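Local coordinates for 2-dehydropantoate 2-reductase, putative (PDB 2EW2), which probably catalyses the NADPH-dependent reduction of 2-dehydropantoate (ketopantoate) to (R)-pantoate, a step of pantothenate biosynthesis, at residues B[196-201]-B[207-212]; B[220-225]-B[244-249]; B[227-232]-B[279-284]. All blocks are in the same frame, centred on the assembly; numbering follows the deposited sequence.

Contact 1 of 3, residues B[196-201]-B[207-212]; sequences GTLNGL and CNIAEF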
ATOM      1  N   GLY B 196       3.763  -6.928 -11.680  1.00 19.84           N
ATOM      2  CA  GLY B 196       3.733  -5.771 -10.779  1.00 19.09           C
ATOM      3  C   GLY B 196       2.415  -5.686 -10.035  1.00 19.09           C
ATOM      4  O   GLY B 196       2.163  -4.714  -9.295  1.00 18.62           O
ATOM      5  N   THR B 197       1.576  -6.710 -10.231  1.00 19.48           N
ATOM      6  CA  THR B 197       0.261  -6.781  -9.572  1.00 20.07           C
ATOM      7  C   THR B 197       0.178  -7.942  -8.559  1.00 21.55           C
ATOM      8  O   THR B 197       0.401  -7.736  -7.371  1.00 20.96           O
ATOM      9  CB  THR B 197      -0.873  -6.827 -10.591  1.00 20.21           C
ATOM     10  OG1 THR B 197      -0.694  -7.953 -11.461  1.00 20.72           O
ATOM     11  CG2 THR B 197      -0.895  -5.546 -11.424  1.00 19.59           C
ATOM     12  N   LEU B 198      -0.078  -9.162  -9.036  1.00 22.31           N
ATOM     13  CA  LEU B 198      -0.339 -10.319  -8.157  1.00 23.42           C
ATOM     14  C   LEU B 198       0.806 -10.659  -7.209  1.00 22.98           C
ATOM     15  O   LEU B 198       0.578 -11.025  -6.049  1.00 22.35           O
ATOM     16  CB  LEU B 198      -0.678 -11.559  -9.008  1.00 24.30           C
ATOM     17  CG  LEU B 198      -1.980 -11.481  -9.815  1.00 27.10           C
ATOM     18  CD1 LEU B 198      -2.051 -12.631 -10.833  1.00 30.41           C
ATOM     19  CD2 LEU B 198      -3.163 -11.523  -8.875  1.00 29.06           C
ATOM     20  N   ASN B 199       2.032 -10.528  -7.708  1.00 22.06           N
ATOM     21  CA  ASN B 199       3.233 -10.777  -6.914  1.00 21.79           C
ATOM     22  C   ASN B 199       3.236 -10.044  -5.579  1.00 20.84           C
ATOM     23  O   ASN B 199       3.249 -10.676  -4.522  1.00 20.88           O
ATOM     24  CB  ASN B 199       4.486 -10.379  -7.698  1.00 22.16           C
ATOM     25  CG  ASN B 199       5.081 -11.538  -8.515  1.00 24.79           C
ATOM     26  OD1 ASN B 199       4.810 -12.703  -8.259  1.00 27.02           O
ATOM     27  ND2 ASN B 199       5.919 -11.198  -9.491  1.00 25.18           N
ATOM     28  N   GLY B 200       3.237  -8.714  -5.615  1.00 19.52           N
ATOM     29  CA  GLY B 200       3.330  -7.971  -4.371  1.00 19.48           C
ATOM     30  C   GLY B 200       2.032  -8.102  -3.586  1.00 19.58           C
ATOM     31  O   GLY B 200       2.057  -8.231  -2.374  1.00 20.53           O
ATOM     32  N   LEU B 201       0.908  -8.091  -4.289  1.00 19.37           N
ATOM     33  CA  LEU B 201      -0.413  -8.124  -3.652  1.00 20.29           C
ATOM     34  C   LEU B 201      -0.689  -9.431  -2.889  1.00 21.21           C
ATOM     35  O   LEU B 201      -1.117  -9.394  -1.731  1.00 21.75           O
ATOM     36  CB  LEU B 201      -1.527  -7.809  -4.666  1.00 19.57           C
ATOM     37  CG  LEU B 201      -1.558  -6.358  -5.188  1.00 19.70           C
ATOM     38  CD1 LEU B 201      -2.454  -6.194  -6.441  1.00 19.82           C
ATOM     39  CD2 LEU B 201      -1.973  -5.361  -4.117  1.00 20.66           C
ATOM     40  N   CYS B 207      -2.219 -14.683   0.200  1.00 25.37           N
ATOM     41  CA  CYS B 207      -3.283 -15.438  -0.447  1.00 25.00           C
ATOM     42  C   CYS B 207      -2.832 -15.928  -1.833  1.00 24.66           C
ATOM     43  O   CYS B 207      -1.808 -15.474  -2.357  1.00 23.75           O
ATOM     44  CB  CYS B 207      -4.550 -14.590  -0.552  1.00 24.88           C
ATOM     45  SG  CYS B 207      -4.424 -13.153  -1.675  1.00 25.76           S
ATOM     46  N   ASN B 208      -3.586 -16.857  -2.418  1.00 24.26           N
ATOM     47  CA  ASN B 208      -3.272 -17.316  -3.765  1.00 24.57           C
ATOM     48  C   ASN B 208      -3.975 -16.459  -4.806  1.00 24.17           C
ATOM     49  O   ASN B 208      -4.710 -15.520  -4.446  1.00 23.48           O
ATOM     50  CB  ASN B 208      -3.523 -18.830  -3.953  1.00 24.49           C
ATOM     51  CG  ASN B 208      -5.003 -19.222  -3.897  1.00 26.28           C
ATOM     52  OD1 ASN B 208      -5.880 -18.507  -4.376  1.00 26.84           O
ATOM     53  ND2 ASN B 208      -5.272 -20.406  -3.346  1.00 28.25           N
ATOM     54  N   ILE B 209      -3.752 -16.785  -6.080  1.00 23.58           N
ATOM     55  CA  ILE B 209      -4.187 -15.936  -7.195  1.00 23.80           C
ATOM     56  C   ILE B 209      -5.712 -15.805  -7.314  1.00 24.30           C
ATOM     57  O   ILE B 209      -6.244 -14.680  -7.411  1.00 23.75           O
ATOM     58  CB  ILE B 209      -3.545 -16.392  -8.531  1.00 23.81           C
ATOM     59  CG1 ILE B 209      -2.021 -16.201  -8.459  1.00 22.50           C
ATOM     60  CG2 ILE B 209      -4.138 -15.621  -9.705  1.00 22.54           C
ATOM     61  CD1 ILE B 209      -1.235 -16.807  -9.625  1.00 24.70           C
ATOM     62  N   ALA B 210      -6.409 -16.944  -7.308  1.00 23.80           N
ATOM     63  CA  ALA B 210      -7.871 -16.958  -7.342  1.00 23.77           C
ATOM     64  C   ALA B 210      -8.490 -16.289  -6.111  1.00 23.61           C
ATOM     65  O   ALA B 210      -9.511 -15.612  -6.230  1.00 23.95           O
ATOM     66  CB  ALA B 210      -8.392 -18.403  -7.480  1.00 23.60           C
ATOM     67  N   GLU B 211      -7.901 -16.513  -4.932  1.00 22.82           N
ATOM     68  CA  GLU B 211      -8.381 -15.899  -3.690  1.00 22.69           C
ATOM     69  C   GLU B 211      -8.281 -14.393  -3.831  1.00 22.57           C
ATOM     70  O   GLU B 211      -9.243 -13.681  -3.548  1.00 21.57           O
ATOM     71  CB  GLU B 211      -7.568 -16.357  -2.467  1.00 23.11           C
ATOM     72  CG  GLU B 211      -7.911 -17.770  -1.955  1.00 23.42           C
ATOM     73  CD  GLU B 211      -6.968 -18.250  -0.853  1.00 23.39           C
ATOM     74  OE1 GLU B 211      -5.804 -17.823  -0.825  1.00 22.10           O
ATOM     75  OE2 GLU B 211      -7.392 -19.064   0.007  1.00 28.23           O
ATOM     76  N   PHE B 212      -7.129 -13.913  -4.309  1.00 22.36           N
ATOM     77  CA  PHE B 212      -6.998 -12.486  -4.605  1.00 22.12           C
ATOM     78  C   PHE B 212      -8.031 -11.998  -5.630  1.00 22.48           C
ATOM     79  O   PHE B 212      -8.731 -11.000  -5.402  1.00 22.47           O
ATOM     80  CB  PHE B 212      -5.587 -12.080  -5.058  1.00 22.09           C
ATOM     81  CG  PHE B 212      -5.509 -10.620  -5.391  1.00 22.70           C
ATOM     82  CD1 PHE B 212      -5.381  -9.672  -4.379  1.00 23.15           C
ATOM     83  CD2 PHE B 212      -5.694 -10.184  -6.695  1.00 22.83           C
ATOM     84  CE1 PHE B 212      -5.392  -8.303  -4.680  1.00 22.58           C
ATOM     85  CE2 PHE B 212      -5.709  -8.821  -6.988  1.00 22.23           C
ATOM     86  CZ  PHE B 212      -5.559  -7.898  -5.991  1.00 19.97           C
TER
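L198 and L201 meet I209 and F212 where two short helices, 198-205 and 209-214, follow each other in the all-helical C-terminal domain of the ketopantoate reductase fold. The contact is a buried packing of two consecutive helices joined by a short turn, made of apolar groups alone. L198 divides its two methyls between two partners: CD1 lies 3.8 Å from CG2 of I209, the two side chains crossing at about a right angle, while CD2 reaches CD2 of F212 at 3.6 Å. L201, one helical turn on, takes the far part of the same ring, its CD1 standing 3.6 Å from CZ of F212 and its CB 3.9 Å from CE1. Both leucine methyls come to the phenyl ring obliquely. With CG of F212 anti to the backbone N (chi1 178°), the ring is directed at helix 198-205, and S218, L221 and V222 of helix 218-235 add further packing around it. L201 also packs on L305 of the second subunit, which places this small core beside the dimer interface.

Polar bonds lie at the two helix starts, but only the second is capped by a side chain. T197 holds the N-cap position of the first, yet its OG1 is hydrogen-bonded to the carbonyl O of V194. At the second, N208 and E211 form a capping box that gives partners to the backbone N of both residues. E211 N donates to N208 OD1 over 2.9 Å, and N208 N returns a nearly straight bond of 173° to E211 OE1, also 2.9 Å long.

Contact 2 of 3, residues B[220-225]-B[244-249]; sequences SLVKTL and EVYTHI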
ATOM      1  N   SER B 220      -9.893  -2.798  -8.619  0.60 19.79           N
ATOM      2  CA  SER B 220      -9.389  -1.448  -8.360  0.60 19.86           C
ATOM      3  C   SER B 220      -7.875  -1.457  -8.134  0.60 19.55           C
ATOM      4  O   SER B 220      -7.149  -0.662  -8.736  0.60 19.28           O
ATOM      5  CB  SER B 220     -10.132  -0.789  -7.188  0.60 20.49           C
ATOM      6  OG  SER B 220      -9.867  -1.442  -5.951  0.60 21.17           O
ATOM      7  N   LEU B 221      -7.405  -2.382  -7.306  1.00 18.74           N
ATOM      8  CA  LEU B 221      -5.980  -2.523  -7.050  1.00 18.56           C
ATOM      9  C   LEU B 221      -5.214  -2.777  -8.359  1.00 18.61           C
ATOM     10  O   LEU B 221      -4.234  -2.080  -8.666  1.00 17.04           O
ATOM     11  CB  LEU B 221      -5.718  -3.645  -6.041  1.00 17.83           C
ATOM     12  CG  LEU B 221      -6.059  -3.308  -4.591  1.00 18.63           C
ATOM     13  CD1 LEU B 221      -6.086  -4.593  -3.748  1.00 20.52           C
ATOM     14  CD2 LEU B 221      -5.094  -2.266  -3.985  1.00 18.09           C
ATOM     15  N   VAL B 222      -5.669  -3.776  -9.118  1.00 18.14           N
ATOM     16  CA  VAL B 222      -4.973  -4.175 -10.334  1.00 18.17           C
ATOM     17  C   VAL B 222      -4.975  -3.055 -11.396  1.00 17.84           C
ATOM     18  O   VAL B 222      -3.929  -2.739 -11.934  1.00 18.27           O
ATOM     19  CB  VAL B 222      -5.554  -5.481 -10.917  1.00 18.16           C
ATOM     20  CG1 VAL B 222      -4.946  -5.750 -12.293  1.00 17.55           C
ATOM     21  CG2 VAL B 222      -5.284  -6.652  -9.958  1.00 17.49           C
ATOM     22  N   LYS B 223      -6.134  -2.458 -11.683  1.00 17.87           N
ATOM     23  CA  LYS B 223      -6.228  -1.388 -12.704  1.00 18.45           C
ATOM     24  C   LYS B 223      -5.445  -0.125 -12.382  1.00 18.45           C
ATOM     25  O   LYS B 223      -4.855   0.487 -13.277  1.00 19.31           O
ATOM     26  CB  LYS B 223      -7.682  -1.037 -13.019  1.00 18.93           C
ATOM     27  CG  LYS B 223      -8.322  -2.103 -13.892  1.00 21.08           C
ATOM     28  CD  LYS B 223      -9.721  -1.766 -14.274  1.00 22.35           C
ATOM     29  CE  LYS B 223     -10.260  -2.900 -15.145  1.00 23.25           C
ATOM     30  NZ  LYS B 223     -11.619  -2.590 -15.590  1.00 22.25           N
ATOM     31  N   THR B 224      -5.430   0.261 -11.110  1.00 18.21           N
ATOM     32  CA  THR B 224      -4.647   1.417 -10.695  1.00 18.15           C
ATOM     33  C   THR B 224      -3.171   1.131 -10.960  1.00 18.49           C
ATOM     34  O   THR B 224      -2.478   1.967 -11.551  1.00 18.57           O
ATOM     35  CB  THR B 224      -4.871   1.764  -9.223  1.00 17.86           C
ATOM     36  OG1 THR B 224      -6.279   1.908  -8.978  1.00 17.65           O
ATOM     37  CG2 THR B 224      -4.167   3.060  -8.860  1.00 16.92           C
ATOM     38  N   LEU B 225      -2.695  -0.042 -10.527  1.00 17.77           N
ATOM     39  CA  LEU B 225      -1.294  -0.436 -10.767  1.00 18.14           C
ATOM     40  C   LEU B 225      -0.960  -0.482 -12.264  1.00 18.22           C
ATOM     41  O   LEU B 225       0.104   0.014 -12.670  1.00 18.40           O
ATOM     42  CB  LEU B 225      -0.957  -1.778 -10.081  1.00 18.14           C
ATOM     43  CG  LEU B 225      -0.663  -1.702  -8.585  1.00 17.86           C
ATOM     44  CD1 LEU B 225      -0.835  -3.053  -7.924  1.00 17.12           C
ATOM     45  CD2 LEU B 225       0.722  -1.133  -8.352  1.00 17.47           C
ATOM     46  N   GLU B 244      -6.172  -5.310 -22.423  1.00 24.65           N
ATOM     47  CA  GLU B 244      -5.600  -6.624 -22.691  1.00 24.08           C
ATOM     48  C   GLU B 244      -4.826  -7.145 -21.485  1.00 23.42           C
ATOM     49  O   GLU B 244      -4.885  -8.343 -21.170  1.00 22.63           O
ATOM     50  CB  GLU B 244      -4.689  -6.609 -23.932  1.00 24.46           C
ATOM     51  CG  GLU B 244      -4.202  -8.012 -24.402  1.00 26.49           C
ATOM     52  CD  GLU B 244      -2.996  -8.560 -23.611  1.00 30.07           C
ATOM     53  OE1 GLU B 244      -2.951  -9.786 -23.347  1.00 31.53           O
ATOM     54  OE2 GLU B 244      -2.088  -7.771 -23.247  1.00 31.35           O
ATOM     55  N   VAL B 245      -4.071  -6.259 -20.832  1.00 23.03           N
ATOM     56  CA  VAL B 245      -3.308  -6.661 -19.654  1.00 22.29           C
ATOM     57  C   VAL B 245      -4.250  -7.098 -18.526  1.00 22.26           C
ATOM     58  O   VAL B 245      -4.016  -8.123 -17.902  1.00 22.62           O
ATOM     59  CB  VAL B 245      -2.335  -5.561 -19.171  1.00 22.31           C
ATOM     60  CG1 VAL B 245      -1.647  -5.977 -17.858  1.00 21.17           C
ATOM     61  CG2 VAL B 245      -1.284  -5.272 -20.257  1.00 23.21           C
ATOM     62  N   TYR B 246      -5.310  -6.331 -18.275  1.00 22.47           N
ATOM     63  CA  TYR B 246      -6.316  -6.726 -17.278  1.00 23.15           C
ATOM     64  C   TYR B 246      -6.962  -8.077 -17.597  1.00 23.95           C
ATOM     65  O   TYR B 246      -7.154  -8.909 -16.711  1.00 23.23           O
ATOM     66  CB  TYR B 246      -7.413  -5.664 -17.135  1.00 23.00           C
ATOM     67  CG  TYR B 246      -8.377  -5.984 -16.001  1.00 23.75           C
ATOM     68  CD1 TYR B 246      -7.946  -5.948 -14.663  1.00 21.91           C
ATOM     69  CD2 TYR B 246      -9.715  -6.325 -16.265  1.00 22.84           C
ATOM     70  CE1 TYR B 246      -8.807  -6.249 -13.614  1.00 22.14           C
ATOM     71  CE2 TYR B 246     -10.602  -6.617 -15.209  1.00 23.46           C
ATOM     72  CZ  TYR B 246     -10.131  -6.592 -13.894  1.00 23.08           C
ATOM     73  OH  TYR B 246     -10.979  -6.882 -12.858  1.00 23.63           O
ATOM     74  N   THR B 247      -7.288  -8.280 -18.870  1.00 24.89           N
ATOM     75  CA  THR B 247      -7.902  -9.518 -19.336  1.00 26.47           C
ATOM     76  C   THR B 247      -6.992 -10.710 -19.090  1.00 26.78           C
ATOM     77  O   THR B 247      -7.444 -11.763 -18.633  1.00 26.97           O
ATOM     78  CB  THR B 247      -8.284  -9.412 -20.820  1.00 26.78           C
ATOM     79  OG1 THR B 247      -9.418  -8.544 -20.935  1.00 28.53           O
ATOM     80  CG2 THR B 247      -8.667 -10.795 -21.403  1.00 29.10           C
ATOM     81  N   HIS B 248      -5.705 -10.537 -19.362  1.00 26.92           N
ATOM     82  CA  HIS B 248      -4.731 -11.570 -19.064  1.00 27.50           C
ATOM     83  C   HIS B 248      -4.699 -11.903 -17.566  1.00 27.12           C
ATOM     84  O   HIS B 248      -4.677 -13.079 -17.167  1.00 27.07           O
ATOM     85  CB  HIS B 248      -3.343 -11.117 -19.519  1.00 28.43           C
ATOM     86  CG  HIS B 248      -2.259 -12.077 -19.158  1.00 30.68           C
ATOM     87  ND1 HIS B 248      -1.850 -13.085 -20.006  1.00 33.71           N
ATOM     88  CD2 HIS B 248      -1.526 -12.210 -18.027  1.00 33.10           C
ATOM     89  CE1 HIS B 248      -0.899 -13.789 -19.417  1.00 34.74           C
ATOM     90  NE2 HIS B 248      -0.681 -13.277 -18.216  1.00 35.09           N
ATOM     91  N   ILE B 249      -4.677 -10.863 -16.735  1.00 26.25           N
ATOM     92  CA  ILE B 249      -4.639 -11.059 -15.290  1.00 25.40           C
ATOM     93  C   ILE B 249      -5.907 -11.784 -14.803  1.00 25.46           C
ATOM     94  O   ILE B 249      -5.837 -12.731 -14.022  1.00 26.24           O
ATOM     95  CB  ILE B 249      -4.343  -9.709 -14.532  1.00 25.38           C
ATOM     96  CG1 ILE B 249      -2.864  -9.319 -14.754  1.00 25.19           C
ATOM     97  CG2 ILE B 249      -4.620  -9.860 -13.031  1.00 24.13           C
ATOM     98  CD1 ILE B 249      -2.506  -7.824 -14.585  1.00 24.40           C
TER
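K223 lays the end of its aliphatic chain over one face of the Y246 ring, joining helices 218-235 and 242-252 of the helical C-terminal domain as a roughly antiparallel, inclined helix pair. The axes of the two short segments approach to 10.5 Å, with 142° between their N-to-C directions. The lysine chain is extended beyond CG, which carries K223 CE to a point above the middle of the ring, 3.5 Å from the Y246 centroid, in a CH-pi contact. Beyond it, K223 NZ makes a cation-pi interaction over the same face at 4.4 Å from the Y246 centroid. The ammonium also forms a salt bridge with E219, one turn earlier on its own helix, so its charge is probably balanced chiefly by the carboxylate, with the aromatic face as a second partner. E219 itself touches Y246, bringing all three side chains together at the more exposed margin of the pair.

Deeper in, the packing is apolar. V222 comes to Y246 at the ring edge, in plane, with V222 CG1 3.8 Å from Y246 CD1; face and edge of the tyrosine are therefore met by consecutive residues of one helix. T197, in the loop after helix 184-195, packs on both V222 and I249 and continues the buried side. The valine methyl that touches the tyrosine serves I249 as well: V222 CG1 lies 3.9 Å from I249 CD1.

Contact 3 of 3, residues B[227-232]-B[279-284]; sequences SEFAAV and DYINGA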
ATOM      1  N   SER B 227      -2.431   1.210 -14.649  1.00 18.55           N
ATOM      2  CA  SER B 227      -2.394   2.605 -15.084  1.00 19.85           C
ATOM      3  C   SER B 227      -1.059   3.287 -14.823  1.00 19.29           C
ATOM      4  O   SER B 227      -0.615   4.095 -15.637  1.00 19.77           O
ATOM      5  CB  SER B 227      -3.527   3.402 -14.416  1.00 20.26           C
ATOM      6  OG  SER B 227      -4.762   3.010 -15.009  1.00 24.37           O
ATOM      7  N   GLU B 228      -0.438   2.975 -13.686  1.00 19.44           N
ATOM      8  CA  GLU B 228       0.881   3.515 -13.335  1.00 19.07           C
ATOM      9  C   GLU B 228       1.978   2.984 -14.251  1.00 19.07           C
ATOM     10  O   GLU B 228       2.802   3.774 -14.751  1.00 18.58           O
ATOM     11  CB  GLU B 228       1.220   3.251 -11.868  1.00 19.54           C
ATOM     12  CG  GLU B 228       0.330   4.020 -10.889  1.00 18.84           C
ATOM     13  CD  GLU B 228       0.665   3.761  -9.439  1.00 19.44           C
ATOM     14  OE1 GLU B 228       1.669   3.071  -9.148  1.00 20.12           O
ATOM     15  OE2 GLU B 228      -0.076   4.276  -8.573  1.00 20.86           O
ATOM     16  N   PHE B 229       1.999   1.664 -14.470  1.00 18.22           N
ATOM     17  CA  PHE B 229       2.892   1.074 -15.481  1.00 18.27           C
ATOM     18  C   PHE B 229       2.729   1.747 -16.842  1.00 18.17           C
ATOM     19  O   PHE B 229       3.719   2.170 -17.446  1.00 18.56           O
ATOM     20  CB  PHE B 229       2.706  -0.451 -15.615  1.00 18.04           C
ATOM     21  CG  PHE B 229       3.423  -1.237 -14.559  1.00 18.02           C
ATOM     22  CD1 PHE B 229       2.929  -1.299 -13.259  1.00 18.38           C
ATOM     23  CD2 PHE B 229       4.588  -1.920 -14.862  1.00 16.49           C
ATOM     24  CE1 PHE B 229       3.610  -2.033 -12.278  1.00 19.55           C
ATOM     25  CE2 PHE B 229       5.274  -2.644 -13.897  1.00 16.94           C
ATOM     26  CZ  PHE B 229       4.780  -2.693 -12.594  1.00 17.20           C
ATOM     27  N   ALA B 230       1.492   1.842 -17.314  1.00 17.92           N
ATOM     28  CA  ALA B 230       1.183   2.464 -18.612  1.00 17.54           C
ATOM     29  C   ALA B 230       1.554   3.941 -18.712  1.00 17.94           C
ATOM     30  O   ALA B 230       2.076   4.382 -19.747  1.00 17.99           O
ATOM     31  CB  ALA B 230      -0.282   2.272 -18.967  1.00 17.38           C
ATOM     32  N   ALA B 231       1.292   4.706 -17.650  1.00 17.69           N
ATOM     33  CA  ALA B 231       1.631   6.130 -17.625  1.00 18.00           C
ATOM     34  C   ALA B 231       3.127   6.391 -17.828  1.00 18.36           C
ATOM     35  O   ALA B 231       3.497   7.298 -18.584  1.00 18.52           O
ATOM     36  CB  ALA B 231       1.136   6.798 -16.335  1.00 18.22           C
ATOM     37  N   VAL B 232       3.965   5.586 -17.170  1.00 17.28           N
ATOM     38  CA  VAL B 232       5.414   5.682 -17.271  1.00 17.88           C
ATOM     39  C   VAL B 232       5.943   5.103 -18.611  1.00 18.57           C
ATOM     40  O   VAL B 232       6.805   5.720 -19.276  1.00 19.02           O
ATOM     41  CB  VAL B 232       6.091   4.981 -16.062  1.00 18.06           C
ATOM     42  CG1 VAL B 232       7.575   4.932 -16.221  1.00 16.52           C
ATOM     43  CG2 VAL B 232       5.689   5.652 -14.739  1.00 18.40           C
ATOM     44  N   ASP B 279      12.281  -4.368  -6.468  1.00 25.23           N
ATOM     45  CA  ASP B 279      13.000  -3.182  -6.932  1.00 25.34           C
ATOM     46  C   ASP B 279      13.100  -3.081  -8.440  1.00 24.60           C
ATOM     47  O   ASP B 279      13.268  -1.987  -8.953  1.00 24.58           O
ATOM     48  CB  ASP B 279      14.400  -3.106  -6.312  1.00 25.96           C
ATOM     49  CG  ASP B 279      14.377  -2.669  -4.862  1.00 26.84           C
ATOM     50  OD1 ASP B 279      13.385  -2.079  -4.404  1.00 28.83           O
ATOM     51  OD2 ASP B 279      15.374  -2.917  -4.161  1.00 32.80           O
ATOM     52  N   TYR B 280      12.958  -4.215  -9.133  1.00 24.19           N
ATOM     53  CA  TYR B 280      13.103  -4.312 -10.592  1.00 24.51           C
ATOM     54  C   TYR B 280      11.769  -4.506 -11.273  1.00 23.42           C
ATOM     55  O   TYR B 280      11.699  -4.819 -12.454  1.00 24.29           O
ATOM     56  CB  TYR B 280      14.099  -5.436 -10.954  1.00 25.73           C
ATOM     57  CG  TYR B 280      15.313  -5.322 -10.085  1.00 28.22           C
ATOM     58  CD1 TYR B 280      16.197  -4.248 -10.227  1.00 29.52           C
ATOM     59  CD2 TYR B 280      15.537  -6.223  -9.059  1.00 29.77           C
ATOM     60  CE1 TYR B 280      17.287  -4.103  -9.388  1.00 30.17           C
ATOM     61  CE2 TYR B 280      16.624  -6.084  -8.222  1.00 30.53           C
ATOM     62  CZ  TYR B 280      17.491  -5.025  -8.391  1.00 30.10           C
ATOM     63  OH  TYR B 280      18.575  -4.903  -7.544  1.00 32.21           O
ATOM     64  N   ILE B 281      10.696  -4.310 -10.511  1.00 22.74           N
ATOM     65  CA  ILE B 281       9.352  -4.389 -11.046  1.00 21.79           C
ATOM     66  C   ILE B 281       8.676  -3.074 -10.643  1.00 21.25           C
ATOM     67  O   ILE B 281       8.858  -2.055 -11.313  1.00 21.05           O
ATOM     68  CB  ILE B 281       8.598  -5.643 -10.522  1.00 22.28           C
ATOM     69  CG1 ILE B 281       9.445  -6.919 -10.724  1.00 22.86           C
ATOM     70  CG2 ILE B 281       7.227  -5.759 -11.195  1.00 20.45           C
ATOM     71  CD1 ILE B 281       8.882  -8.174  -9.999  1.00 21.93           C
ATOM     72  N   ASN B 282       7.954  -3.077  -9.523  1.00 20.14           N
ATOM     73  CA  ASN B 282       7.299  -1.862  -9.047  1.00 20.12           C
ATOM     74  C   ASN B 282       8.295  -0.756  -8.696  1.00 19.56           C
ATOM     75  O   ASN B 282       8.029   0.410  -8.961  1.00 19.05           O
ATOM     76  CB  ASN B 282       6.370  -2.161  -7.857  1.00 19.28           C
ATOM     77  CG  ASN B 282       5.282  -3.158  -8.214  1.00 19.84           C
ATOM     78  OD1 ASN B 282       4.143  -2.780  -8.528  1.00 21.57           O
ATOM     79  ND2 ASN B 282       5.621  -4.438  -8.166  1.00 19.12           N
ATOM     80  N   GLY B 283       9.434  -1.132  -8.102  1.00 19.56           N
ATOM     81  CA  GLY B 283      10.492  -0.171  -7.750  1.00 19.86           C
ATOM     82  C   GLY B 283      11.043   0.558  -8.977  1.00 20.05           C
ATOM     83  O   GLY B 283      11.403   1.721  -8.904  1.00 20.49           O
ATOM     84  N   ALA B 284      11.075  -0.131 -10.108  1.00 19.74           N
ATOM     85  CA  ALA B 284      11.584   0.407 -11.363  1.00 19.34           C
ATOM     86  C   ALA B 284      10.612   1.425 -11.976  1.00 19.00           C
ATOM     87  O   ALA B 284      11.031   2.492 -12.429  1.00 19.29           O
ATOM     88  CB  ALA B 284      11.857  -0.732 -12.316  1.00 19.86           C
TER
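A chi1 of -81° sets CG of F229 anti to its carbonyl carbon and swings the phenyl ring out from helix 218-235 toward the start of helix 282-292. On the other side, chi1 of I281 (-51°) leaves CG2 anti to the backbone N, and it is this methyl that meets the ring edge while the longer branch leads away. The meeting is modest: F229 CZ and I281 CG2 are 4.2 Å apart, near the plane of the ring, and the side chains cross obliquely. N282 approaches the same rim from beside the isoleucine, its amide plane turned almost perpendicular to the ring, 87° apart. I281 stands at the N-cap position and N282 opens the helix, so the phenyl edge abuts the very beginning of helix 282-292.

W189, A192 and C193 of helix 184-195, together with C299 of helix 297-313 and V285, pack around F229 as well. E228, next to it, accepts hydrogen bonds from the backbone N atoms of F298 and C299 at the start of helix 297-313. This is buried aromatic packing within the multi-helix C-terminal domain of the ketopantoate reductase family, related to that of 6-phosphogluconate dehydrogenase.

All three contacts belong to the helical C-terminal domain, on one side of the chain's centre. Contact 1 closes before the other two open; contacts 2 and 3 then interleave: both first segments lie on helix 218-235, and their partners, on helix 242-252 and at the start of helix 282-292, follow in the same order. Their centres lie about 12 Å (contacts 1 and 2), 13 Å (2 and 3) and 17 Å (1 and 3) apart. Contact 1 joins the others: F212 CE2 packs on V222 CG2 at 3.7 Å, and G196 CA on F229 CZ at 3.7 Å. Contacts 1 and 2 also touch the second subunit, so this connected packing reaches the dimer interface, whereas contact 3 does not touch it.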